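Local coordinates for putative electron transport related protein (Corynebacterium diphtheriae, PDB 4PQ1) that probably works as a thioredoxin-like oxidoreductase of the DsbF kind, making, breaking or exchanging disulfide bonds in partner proteins through a redox-active cysteine pair, at residues 111-114 against 115-119; 129-132 against 133-137; 149-152 against 153-157. One frame throughout, in Å; residues are numbered along the deposited sequence.

Contact 1. Residues 111-114 against 115-119; sequences FKTA and AQLGG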
loop_
_atom_site.group_PDB
_atom_site.type_symbol
_atom_site.label_atom_id
_atom_site.label_comp_id
_atom_site.label_asym_id
_atom_site.label_seq_id
_atom_site.Cartn_x
_atom_site.Cartn_y
_atom_site.Cartn_z
ATOM N N PHE A 111 8.901 -3.308 8.944
ATOM C CA PHE A 111 8.745 -3.092 7.517
ATOM C C PHE A 111 9.584 -4.088 6.697
ATOM O O PHE A 111 10.255 -3.722 5.739
ATOM C CB PHE A 111 9.078 -1.624 7.178
ATOM C CG PHE A 111 8.513 -1.156 5.849
ATOM C CD1 PHE A 111 7.695 -1.984 5.090
ATOM C CD2 PHE A 111 8.730 0.142 5.406
ATOM C CE1 PHE A 111 7.181 -1.555 3.894
ATOM C CE2 PHE A 111 8.191 0.582 4.203
ATOM C CZ PHE A 111 7.425 -0.265 3.448
ATOM N N LYS A 112 9.512 -5.357 7.085
ATOM C CA LYS A 112 10.235 -6.396 6.395
ATOM C C LYS A 112 9.677 -6.552 4.979
ATOM O O LYS A 112 10.386 -6.984 4.064
ATOM C CB LYS A 112 10.160 -7.717 7.169
ATOM C CG LYS A 112 11.093 -7.789 8.376
ATOM C CD LYS A 112 10.865 -9.064 9.181
ATOM C CE LYS A 112 11.885 -9.195 10.303
ATOM N NZ LYS A 112 13.292 -9.142 9.804
ATOM N N THR A 113 8.411 -6.173 4.809
ATOM C CA THR A 113 7.719 -6.232 3.519
ATOM C C THR A 113 8.428 -5.423 2.436
ATOM O O THR A 113 8.306 -5.713 1.242
ATOM C CB THR A 113 6.271 -5.713 3.646
ATOM O OG1 THR A 113 5.560 -6.524 4.577
ATOM C CG2 THR A 113 5.548 -5.782 2.323
ATOM N N ALA A 114 9.178 -4.409 2.852
ATOM C CA ALA A 114 9.881 -3.560 1.896
ATOM C C ALA A 114 10.791 -4.401 1.010
ATOM O O ALA A 114 10.981 -4.094 -0.163
ATOM C CB ALA A 114 10.683 -2.482 2.619
ATOM N N ALA A 115 11.329 -5.475 1.584
ATOM C CA ALA A 115 12.270 -6.349 0.898
ATOM C C ALA A 115 11.577 -7.167 -0.186
ATOM O O ALA A 115 12.182 -7.501 -1.215
ATOM C CB ALA A 115 12.953 -7.263 1.898
ATOM N N GLN A 116 10.308 -7.485 0.051
ATOM C CA GLN A 116 9.514 -8.230 -0.909
ATOM C C GLN A 116 8.899 -7.323 -1.973
ATOM O O GLN A 116 8.395 -7.790 -2.998
ATOM C CB GLN A 116 8.428 -9.008 -0.184
ATOM C CG GLN A 116 8.995 -10.117 0.674
ATOM C CD GLN A 116 8.332 -10.199 2.035
ATOM O OE1 GLN A 116 7.102 -10.276 2.142
ATOM N NE2 GLN A 116 9.145 -10.189 3.088
ATOM N N LEU A 117 8.960 -6.022 -1.731
ATOM C CA LEU A 117 8.374 -5.052 -2.639
ATOM C C LEU A 117 9.463 -4.460 -3.522
ATOM O O LEU A 117 9.322 -3.370 -4.062
ATOM C CB LEU A 117 7.628 -3.958 -1.851
ATOM C CG LEU A 117 6.301 -4.435 -1.229
ATOM C CD1 LEU A 117 5.629 -3.374 -0.377
ATOM C CD2 LEU A 117 5.342 -4.899 -2.309
ATOM N N GLY A 118 10.564 -5.184 -3.660
ATOM C CA GLY A 118 11.580 -4.799 -4.620
ATOM C C GLY A 118 12.501 -3.699 -4.154
ATOM O O GLY A 118 13.108 -2.997 -4.970
ATOM N N GLY A 119 12.616 -3.556 -2.839
ATOM C CA GLY A 119 13.547 -2.606 -2.255
ATOM C C GLY A 119 13.045 -1.178 -2.251
ATOM O O GLY A 119 13.821 -0.229 -2.365
#
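T113 and L117 illustrate how first torsions choose which branches meet one helical turn apart. T113 sets OG1 beside its backbone N (chi1 -60°), which leaves the methyl CG2 opposite that N, while L117 swings CG opposite its own carbonyl carbon (chi1 -73°) and back over the preceding turn. T113 CG2 therefore lies 3.6 Å from L117 CD1, the two side chains crossing obliquely. L117 CG also rests on the backbone, 3.4 Å from T113 O. The same rotation of T113 turns OG1 away from L117, and there it hydrogen-bonds D108, whose other carboxylate oxygen receives the backbone N of K112.

One residue further on, A114 uses its methyl against F111: A114 CB stands 3.8 Å above the plane of the F111 ring, over its centre. F111, T113 and L117 all reach I82 of strand 77-83, so this face of the turn is apolar and turned toward the central sheet, whereas K112 and A115 lie at the surface.

The backbone is only loosely helical. A115 N donates to K112 O at 3.1 Å, a three-residue bond. T113 O takes weak bonds from the N of both Q116 and L117, and L117 N is shared weakly with A114 O. The turn closes when G119 N reaches A114 O at 3.2 Å, a five-residue step across G118, whose phi is positive. G119 also has positive phi, carrying the chain out of the helix. Such a short helical turn with 3-10 character, ended by left-handed glycines, here forms part of the connection between strands 105-107 and 127-131 of the thioredoxin-like fold.

Contact 2. Residues 129-132 against 133-137; sequences IVLD and KQHRP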
loop_
_atom_site.group_PDB
_atom_site.type_symbol
_atom_site.label_atom_id
_atom_site.label_comp_id
_atom_site.label_asym_id
_atom_site.label_seq_id
_atom_site.Cartn_x
_atom_site.Cartn_y
_atom_site.Cartn_z
ATOM N N ILE A 129 1.789 2.116 -3.231
ATOM C CA ILE A 129 2.057 1.402 -4.474
ATOM C C ILE A 129 0.773 0.869 -5.087
ATOM O O ILE A 129 0.046 0.101 -4.455
ATOM C CB ILE A 129 3.032 0.253 -4.258
ATOM C CG1 ILE A 129 4.337 0.795 -3.669
ATOM C CG2 ILE A 129 3.278 -0.469 -5.595
ATOM C CD1 ILE A 129 5.308 -0.268 -3.255
ATOM N N VAL A 130 0.492 1.287 -6.320
ATOM C CA VAL A 130 -0.695 0.792 -7.014
ATOM C C VAL A 130 -0.287 -0.398 -7.878
ATOM O O VAL A 130 0.494 -0.241 -8.804
ATOM C CB VAL A 130 -1.357 1.876 -7.894
ATOM C CG1 VAL A 130 -2.633 1.345 -8.499
ATOM C CG2 VAL A 130 -1.659 3.140 -7.079
ATOM N N LEU A 131 -0.785 -1.585 -7.539
ATOM C CA LEU A 131 -0.511 -2.785 -8.315
ATOM C C LEU A 131 -1.633 -3.024 -9.319
ATOM O O LEU A 131 -2.796 -2.754 -9.003
ATOM C CB LEU A 131 -0.371 -3.999 -7.400
ATOM C CG LEU A 131 0.622 -3.926 -6.254
ATOM C CD1 LEU A 131 0.553 -5.224 -5.449
ATOM C CD2 LEU A 131 2.010 -3.692 -6.781
ATOM N N ASP A 132 -1.304 -3.528 -10.518
ATOM C CA ASP A 132 -2.350 -3.829 -11.504
ATOM C C ASP A 132 -2.881 -5.227 -11.231
ATOM O O ASP A 132 -2.573 -5.805 -10.200
ATOM C CB ASP A 132 -1.849 -3.690 -12.968
ATOM C CG ASP A 132 -0.689 -4.627 -13.315
ATOM O OD1 ASP A 132 -0.564 -5.712 -12.706
ATOM O OD2 ASP A 132 0.108 -4.274 -14.221
ATOM N N LYS A 133 -3.636 -5.796 -12.165
ATOM C CA LYS A 133 -4.295 -7.072 -11.899
ATOM C C LYS A 133 -3.302 -8.235 -11.827
ATOM O O LYS A 133 -3.637 -9.321 -11.342
ATOM C CB LYS A 133 -5.357 -7.354 -12.964
ATOM C CG LYS A 133 -6.689 -6.661 -12.712
ATOM C CD LYS A 133 -7.654 -6.979 -13.839
ATOM C CE LYS A 133 -8.997 -6.323 -13.626
ATOM N NZ LYS A 133 -9.988 -6.821 -14.625
ATOM N N GLN A 134 -2.082 -8.009 -12.309
ATOM C CA GLN A 134 -1.048 -9.034 -12.238
ATOM C C GLN A 134 -0.154 -8.740 -11.049
ATOM O O GLN A 134 0.898 -9.364 -10.878
ATOM C CB GLN A 134 -0.235 -9.106 -13.538
ATOM C CG GLN A 134 -1.062 -9.499 -14.761
ATOM C CD GLN A 134 -0.248 -9.487 -16.032
ATOM O OE1 GLN A 134 0.794 -10.142 -16.122
ATOM N NE2 GLN A 134 -0.710 -8.731 -17.022
ATOM N N HIS A 135 -0.603 -7.788 -10.228
ATOM C CA HIS A 135 0.088 -7.385 -9.017
ATOM C C HIS A 135 1.489 -6.911 -9.367
ATOM O O HIS A 135 2.473 -7.308 -8.752
ATOM C CB HIS A 135 0.095 -8.523 -7.986
ATOM C CG HIS A 135 -1.258 -8.803 -7.394
ATOM N ND1 HIS A 135 -1.475 -9.795 -6.457
ATOM C CD2 HIS A 135 -2.463 -8.209 -7.596
ATOM C CE1 HIS A 135 -2.759 -9.812 -6.124
ATOM N NE2 HIS A 135 -3.381 -8.860 -6.798
ATOM N N ARG A 136 1.549 -6.022 -10.351
ATOM C CA ARG A 136 2.789 -5.398 -10.790
ATOM C C ARG A 136 2.631 -3.923 -10.549
ATOM O O ARG A 136 1.581 -3.371 -10.850
ATOM C CB ARG A 136 3.062 -5.653 -12.294
ATOM C CG ARG A 136 2.769 -7.062 -12.778
ATOM C CD ARG A 136 2.926 -7.191 -14.307
ATOM N NE ARG A 136 1.979 -6.364 -15.059
ATOM C CZ ARG A 136 1.992 -6.238 -16.390
ATOM N NH1 ARG A 136 2.904 -6.882 -17.108
ATOM N NH2 ARG A 136 1.101 -5.471 -17.009
ATOM N N PRO A 137 3.659 -3.268 -10.006
ATOM C CA PRO A 137 3.381 -1.855 -9.746
ATOM C C PRO A 137 3.168 -1.057 -11.031
ATOM O O PRO A 137 3.922 -1.191 -11.986
ATOM C CB PRO A 137 4.626 -1.391 -8.983
ATOM C CG PRO A 137 5.096 -2.622 -8.280
ATOM C CD PRO A 137 4.852 -3.737 -9.280
#
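L131 and P137 face each other as an antiparallel non-hydrogen-bonded pair, their CA atoms 4.2 Å apart, and between them the chain reverses tightly. D132 to H135 form a type I turn, closed by H135 N donating to D132 O. H135 then takes a left-handed conformation (phi 58°), and D132 N bonds R136 O at 2.9 Å, the pattern of a type I turn followed by a G1 bulge. Two CA-H...O contacts, L131 to R136 O and P137 to V130 O, continue the pairing.

The side chain of D132 fills the turn. With chi1 at 60°, CG sits between the backbone N and carbonyl carbon, so the carboxylate folds back over the residues that follow. D132 OD1 accepts Q134 N at 2.8 Å, an Asx turn, and R136 N at 3.2 Å from the opposite face of its plane. D132 OD2 meets R136 NE at 2.9 Å through its syn lone pair, while R136 NH2 reaches the same oxygen from above the carboxylate; the two planes are 40° apart. On the apolar side, P137 lies alongside I129 and L131, its CG 3.6 Å from L131 CD2 and its CB 3.8 Å from I129 CG2. L131 crosses H135 at about a right angle, and H135 NE2 bonds Y42 O.

Since OD2 also forms a salt bridge with R21, two arginines and two backbone N-H groups share one buried carboxylate, which probably keeps it ionised and holds its plane in one orientation.

Contact 3. Residues 149-152 against 153-157; sequences DLIK and VIDSL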
loop_
_atom_site.group_PDB
_atom_site.type_symbol
_atom_site.label_atom_id
_atom_site.label_comp_id
_atom_site.label_asym_id
_atom_site.label_seq_id
_atom_site.Cartn_x
_atom_site.Cartn_y
_atom_site.Cartn_z
ATOM N N ASP A 149 -4.907 11.201 -6.998
ATOM C CA ASP A 149 -3.611 10.632 -7.394
ATOM C C ASP A 149 -3.813 9.177 -7.776
ATOM O O ASP A 149 -3.427 8.733 -8.860
ATOM C CB ASP A 149 -2.576 10.701 -6.258
ATOM C CG ASP A 149 -1.968 12.085 -6.068
ATOM O OD1 ASP A 149 -1.711 12.791 -7.071
ATOM O OD2 ASP A 149 -1.719 12.452 -4.890
ATOM N N LEU A 150 -4.454 8.448 -6.872
ATOM C CA LEU A 150 -4.616 7.015 -7.003
ATOM C C LEU A 150 -5.667 6.664 -8.025
ATOM O O LEU A 150 -5.460 5.769 -8.833
ATOM C CB LEU A 150 -4.978 6.403 -5.663
ATOM C CG LEU A 150 -3.926 6.709 -4.598
ATOM C CD1 LEU A 150 -4.327 6.105 -3.269
ATOM C CD2 LEU A 150 -2.575 6.182 -5.032
ATOM N N ILE A 151 -6.789 7.369 -7.989
ATOM C CA ILE A 151 -7.879 7.092 -8.907
ATOM C C ILE A 151 -7.434 7.248 -10.369
ATOM O O ILE A 151 -7.778 6.439 -11.208
ATOM C CB ILE A 151 -9.102 7.996 -8.612
ATOM C CG1 ILE A 151 -9.896 7.423 -7.436
ATOM C CG2 ILE A 151 -10.017 8.095 -9.835
ATOM C CD1 ILE A 151 -10.953 8.356 -6.915
ATOM N N LYS A 152 -6.651 8.278 -10.655
ATOM C CA LYS A 152 -6.152 8.501 -11.993
ATOM C C LYS A 152 -5.365 7.307 -12.491
ATOM O O LYS A 152 -5.540 6.880 -13.633
ATOM C CB LYS A 152 -5.292 9.759 -12.044
ATOM C CG LYS A 152 -6.120 11.020 -12.042
ATOM C CD LYS A 152 -5.275 12.245 -12.328
ATOM C CE LYS A 152 -6.164 13.460 -12.560
ATOM N NZ LYS A 152 -5.381 14.703 -12.817
ATOM N N VAL A 153 -4.511 6.763 -11.633
ATOM C CA VAL A 153 -3.797 5.550 -11.967
ATOM C C VAL A 153 -4.786 4.408 -12.089
ATOM O O VAL A 153 -4.738 3.636 -13.056
ATOM C CB VAL A 153 -2.745 5.165 -10.924
ATOM C CG1 VAL A 153 -2.018 3.886 -11.384
ATOM C CG2 VAL A 153 -1.766 6.313 -10.698
ATOM N N ILE A 154 -5.673 4.300 -11.104
ATOM C CA ILE A 154 -6.662 3.218 -11.075
ATOM C C ILE A 154 -7.369 3.121 -12.420
ATOM O O ILE A 154 -7.367 2.068 -13.049
ATOM C CB ILE A 154 -7.717 3.408 -9.953
ATOM C CG1 ILE A 154 -7.088 3.217 -8.566
ATOM C CG2 ILE A 154 -8.869 2.419 -10.116
ATOM C CD1 ILE A 154 -6.470 1.855 -8.379
ATOM N N ASP A 155 -7.925 4.242 -12.870
ATOM C CA ASP A 155 -8.658 4.296 -14.126
ATOM C C ASP A 155 -7.844 3.823 -15.343
ATOM O O ASP A 155 -8.378 3.175 -16.243
ATOM C CB ASP A 155 -9.161 5.718 -14.351
ATOM C CG ASP A 155 -10.334 6.058 -13.459
ATOM O OD1 ASP A 155 -10.956 5.111 -12.923
ATOM O OD2 ASP A 155 -10.644 7.260 -13.299
ATOM N N SER A 156 -6.553 4.137 -15.368
ATOM C CA SER A 156 -5.701 3.751 -16.484
ATOM C C SER A 156 -5.504 2.239 -16.563
ATOM O O SER A 156 -5.062 1.720 -17.586
ATOM C CB SER A 156 -4.344 4.451 -16.382
ATOM O OG SER A 156 -3.478 3.802 -15.465
ATOM N N LEU A 157 -5.842 1.527 -15.494
ATOM C CA LEU A 157 -5.666 0.074 -15.461
ATOM C C LEU A 157 -6.904 -0.645 -15.975
ATOM O O LEU A 157 -7.436 -0.300 -17.031
ATOM C CB LEU A 157 -5.349 -0.397 -14.043
ATOM C CG LEU A 157 -4.073 0.137 -13.391
ATOM C CD1 LEU A 157 -4.021 -0.320 -11.950
ATOM C CD2 LEU A 157 -2.832 -0.326 -14.141
#
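I151 O receives D155 N at 2.8 Å, with an almost straight N-H...O angle of 173°. Beside it, I154 N reaches L150 O at 2.7 Å. The next bond of the series, S156 N to K152 O, is weak as the helix approaches its end. There S156 OG turns back to V153 O at 2.7 Å, on a lone pair, a placement allowed by its chi1 of 80°.

These residues belong to the closing helix of the thioredoxin-like fold, 147-156, whose apolar side packs on the sheet and on helix 63-73. L150, V153 and I154 supply that side. I154 CG1, set beside its backbone N (chi1 -69°), lies close over L150 O. V153 tucks CG2 beside D149 O at 3.5 Å.

Along another stripe, I151 and D155 lie side by side and point the same way, I151 CG2 passing 3.6 Å from D155 OD2. The other carboxylate oxygen of D155 bonds the hydroxyl of Y72, on which I151 also packs, while D149 turns to R143 and the backbone N of T146.

Overall arrangement
The three contacts follow in series along the chain and sample helix, hairpin and helix around one mixed sheet. Contacts 1 and 3 lie on opposite sides of the chain's centre, their own centres about 23 Å apart and their nearest atoms about 13 Å. Contact 2 joins them: its strand 127-131 sends I129 to meet L117 of contact 1 (CD1 to CD1, 4.2 Å), and V130 to pack on L150, V153 and I154 of contact 3. D132 also touches L157. Neighbouring residues of one strand thus serve opposite faces, so the short turn and the C-terminal helix cover the two sides of the sheet, the layered plan of a thioredoxin-like fold.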